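Local coordinates for fusolin (Anomala cuprea entomopoxvirus, PDB 4YN1), which crystallises in vivo into viral spindles that enhance virulence and, being built like lytic polysaccharide monooxygenases, probably acts on chitin, at residues Pro75-Ile80 / Pro146-Val151. Sequence-based numbering, arbitrary orientation.
Sequences PNFRDI and PSYFEV. With NAG (2-acetamido-2-deoxy-beta-D-glucopyranose), chain B; NAG (2-acetamido-2-deoxy-beta-D-glucopyranose), chain C.
Tyr148 and Phe77 meet ring edge to ring edge where the loop before helix 80-87 packs on strand 147-154 of the beta-sandwich core expected of a lytic polysaccharide monooxygenase. Tyr148 reaches from the strand towards the loop with its CG between the backbone N and the carbonyl carbon (chi1 68°). Its OH lies in the plane of the Phe77 ring, 3.7 Å from Phe77 CD1, and the CE1 atom of Tyr148 stands 4.1 Å from the same carbon. Phe77 CZ also sits over the centre of one face of the Arg78 guanidinium, while the Phe77 carbonyl accepts a hydrogen bond from Arg214.

A water joins the two segments: it donates to Arg78 O at 2.9 Å and to Glu150 OE2 at 2.6 Å, and also hydrogen-bonds Tyr148 OH at 2.7 Å. Glu150 extends straight beyond CG (chi2 178°), bringing its carboxylate alongside Ile80, whose CD1 touches Glu150 OE1. That oxygen is held by a salt bridge to Arg214 and a hydrogen bond to Tyr152.

The same surface cradles two linked sugars, probably an N-glycan on nearby Asn175. Arg78 borders the outer one, chain C, and Ile80 CB packs against the acetamide methyl C8 of the inner one, chain B. The inner sugar's acetamide N2 donates to Glu150 OE2 at 2.8 Å, with an N-H...O angle of 160°.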
# COMPACT_ATOMS: atom_id res chain seq x y z
N PRO A 75 11.10 20.85 -8.59
CA PRO A 75 10.13 21.93 -8.35
C PRO A 75 8.77 21.84 -9.03
O PRO A 75 7.88 22.54 -8.60
CB PRO A 75 10.92 23.21 -8.76
CG PRO A 75 11.90 22.76 -9.68
CD PRO A 75 12.29 21.35 -9.30
N ASN A 76 8.57 20.94 -9.99
CA ASN A 76 7.28 20.76 -10.67
C ASN A 76 6.33 19.78 -9.91
O ASN A 76 5.35 19.32 -10.51
CB ASN A 76 7.53 20.22 -12.07
CG ASN A 76 8.38 21.12 -12.93
OD1 ASN A 76 8.25 22.34 -12.87
ND2 ASN A 76 9.22 20.54 -13.78
N PHE A 77 6.62 19.44 -8.64
CA PHE A 77 5.85 18.49 -7.83
C PHE A 77 4.33 18.67 -7.79
O PHE A 77 3.63 17.69 -7.56
CB PHE A 77 6.40 18.44 -6.37
CG PHE A 77 6.29 19.74 -5.61
CD1 PHE A 77 5.13 20.07 -4.94
CD2 PHE A 77 7.38 20.59 -5.51
CE1 PHE A 77 5.02 21.30 -4.29
CE2 PHE A 77 7.27 21.81 -4.85
CZ PHE A 77 6.09 22.17 -4.27
N ARG A 78 3.80 19.91 -7.92
CA ARG A 78 2.36 20.14 -7.85
C ARG A 78 1.61 19.58 -9.04
O ARG A 78 0.40 19.39 -8.96
CB ARG A 78 2.02 21.63 -7.75
CG ARG A 78 2.51 22.26 -6.46
CD ARG A 78 2.32 23.75 -6.41
NE ARG A 78 3.04 24.39 -5.29
CZ ARG A 78 4.31 24.80 -5.31
NH1 ARG A 78 5.05 24.64 -6.40
NH2 ARG A 78 4.84 25.36 -4.24
N ASP A 79 2.30 19.42 -10.15
CA ASP A 79 1.72 18.97 -11.41
C ASP A 79 1.65 17.46 -11.45
O ASP A 79 2.66 16.83 -11.68
CB ASP A 79 2.55 19.53 -12.58
CG ASP A 79 1.98 19.20 -13.96
OD1 ASP A 79 0.88 18.61 -14.02
OD2 ASP A 79 2.66 19.50 -14.96
N ILE A 80 0.47 16.89 -11.25
CA ILE A 80 0.32 15.43 -11.27
C ILE A 80 0.74 14.80 -12.61
O ILE A 80 1.29 13.70 -12.61
CB ILE A 80 -1.09 14.99 -10.78
CG1 ILE A 80 -1.08 13.54 -10.22
CG2 ILE A 80 -2.15 15.19 -11.86
CD1 ILE A 80 -0.33 13.37 -8.92
N PRO A 146 6.99 22.59 5.06
CA PRO A 146 5.60 22.42 4.62
C PRO A 146 5.41 21.22 3.70
O PRO A 146 6.33 20.83 2.97
CB PRO A 146 5.33 23.75 3.89
CG PRO A 146 6.63 24.11 3.31
CD PRO A 146 7.64 23.71 4.35
N SER A 147 4.22 20.63 3.73
CA SER A 147 3.93 19.46 2.92
C SER A 147 2.43 19.31 2.80
O SER A 147 1.68 19.99 3.51
CB SER A 147 4.53 18.21 3.57
OG SER A 147 3.82 17.92 4.77
N TYR A 148 2.00 18.37 1.95
CA TYR A 148 0.59 18.10 1.76
C TYR A 148 0.37 16.65 1.39
O TYR A 148 1.32 15.95 1.07
CB TYR A 148 -0.08 19.05 0.75
CG TYR A 148 0.40 18.86 -0.68
CD1 TYR A 148 1.67 19.24 -1.06
CD2 TYR A 148 -0.44 18.30 -1.65
CE1 TYR A 148 2.09 19.16 -2.37
CE2 TYR A 148 0.01 18.12 -2.96
CZ TYR A 148 1.27 18.58 -3.32
OH TYR A 148 1.80 18.40 -4.57
N PHE A 149 -0.84 16.19 1.54
CA PHE A 149 -1.22 14.81 1.26
C PHE A 149 -2.23 14.74 0.15
O PHE A 149 -3.21 15.49 0.16
CB PHE A 149 -1.89 14.16 2.49
CG PHE A 149 -0.94 13.78 3.59
CD1 PHE A 149 -0.59 14.69 4.57
CD2 PHE A 149 -0.34 12.53 3.60
CE1 PHE A 149 0.30 14.33 5.59
CE2 PHE A 149 0.56 12.18 4.62
CZ PHE A 149 0.84 13.06 5.63
N GLU A 150 -2.05 13.75 -0.73
CA GLU A 150 -3.03 13.35 -1.72
C GLU A 150 -3.33 11.87 -1.49
O GLU A 150 -2.41 11.09 -1.21
CB GLU A 150 -2.47 13.52 -3.14
CG GLU A 150 -2.38 14.98 -3.53
CD GLU A 150 -1.80 15.24 -4.90
OE1 GLU A 150 -1.29 14.29 -5.53
OE2 GLU A 150 -1.78 16.42 -5.32
N VAL A 151 -4.60 11.49 -1.57
CA VAL A 151 -5.00 10.11 -1.45
C VAL A 151 -5.81 9.70 -2.64
O VAL A 151 -6.72 10.43 -3.05
CB VAL A 151 -5.75 9.79 -0.15
CG1 VAL A 151 -5.95 8.29 -0.01
CG2 VAL A 151 -5.00 10.35 1.07
C1 NAG B . -3.98 19.35 -5.03
C2 NAG B . -3.85 19.28 -6.55
C3 NAG B . -2.77 20.27 -6.98
C4 NAG B . -3.09 21.67 -6.47
C5 NAG B . -3.31 21.62 -4.96
C6 NAG B . -3.74 22.95 -4.36
C7 NAG B . -4.13 17.25 -7.87
C8 NAG B . -3.66 15.84 -8.11
N2 NAG B . -3.49 17.93 -6.94
O3 NAG B . -2.64 20.26 -8.41
O4 NAG B . -2.01 22.55 -6.75
O5 NAG B . -4.36 20.68 -4.68
O6 NAG B . -4.92 23.44 -4.99
O7 NAG B . -5.05 17.74 -8.52
C1 NAG C . -2.06 23.30 -7.93
C2 NAG C . -1.31 24.61 -7.68
C3 NAG C . -1.30 25.42 -8.97
C4 NAG C . -0.69 24.61 -10.11
C5 NAG C . -1.34 23.24 -10.22
C6 NAG C . -0.58 22.31 -11.14
C7 NAG C . -1.29 25.69 -5.45
C8 NAG C . -2.10 26.43 -4.43
N2 NAG C . -1.92 25.37 -6.60
O3 NAG C . -0.51 26.59 -8.76
O4 NAG C . -0.91 25.28 -11.35
O5 NAG C . -1.38 22.59 -8.94
O6 NAG C . -1.40 21.24 -11.57
O7 NAG C . -0.11 25.41 -5.26
O HOH W 1 0.07 17.73 -6.59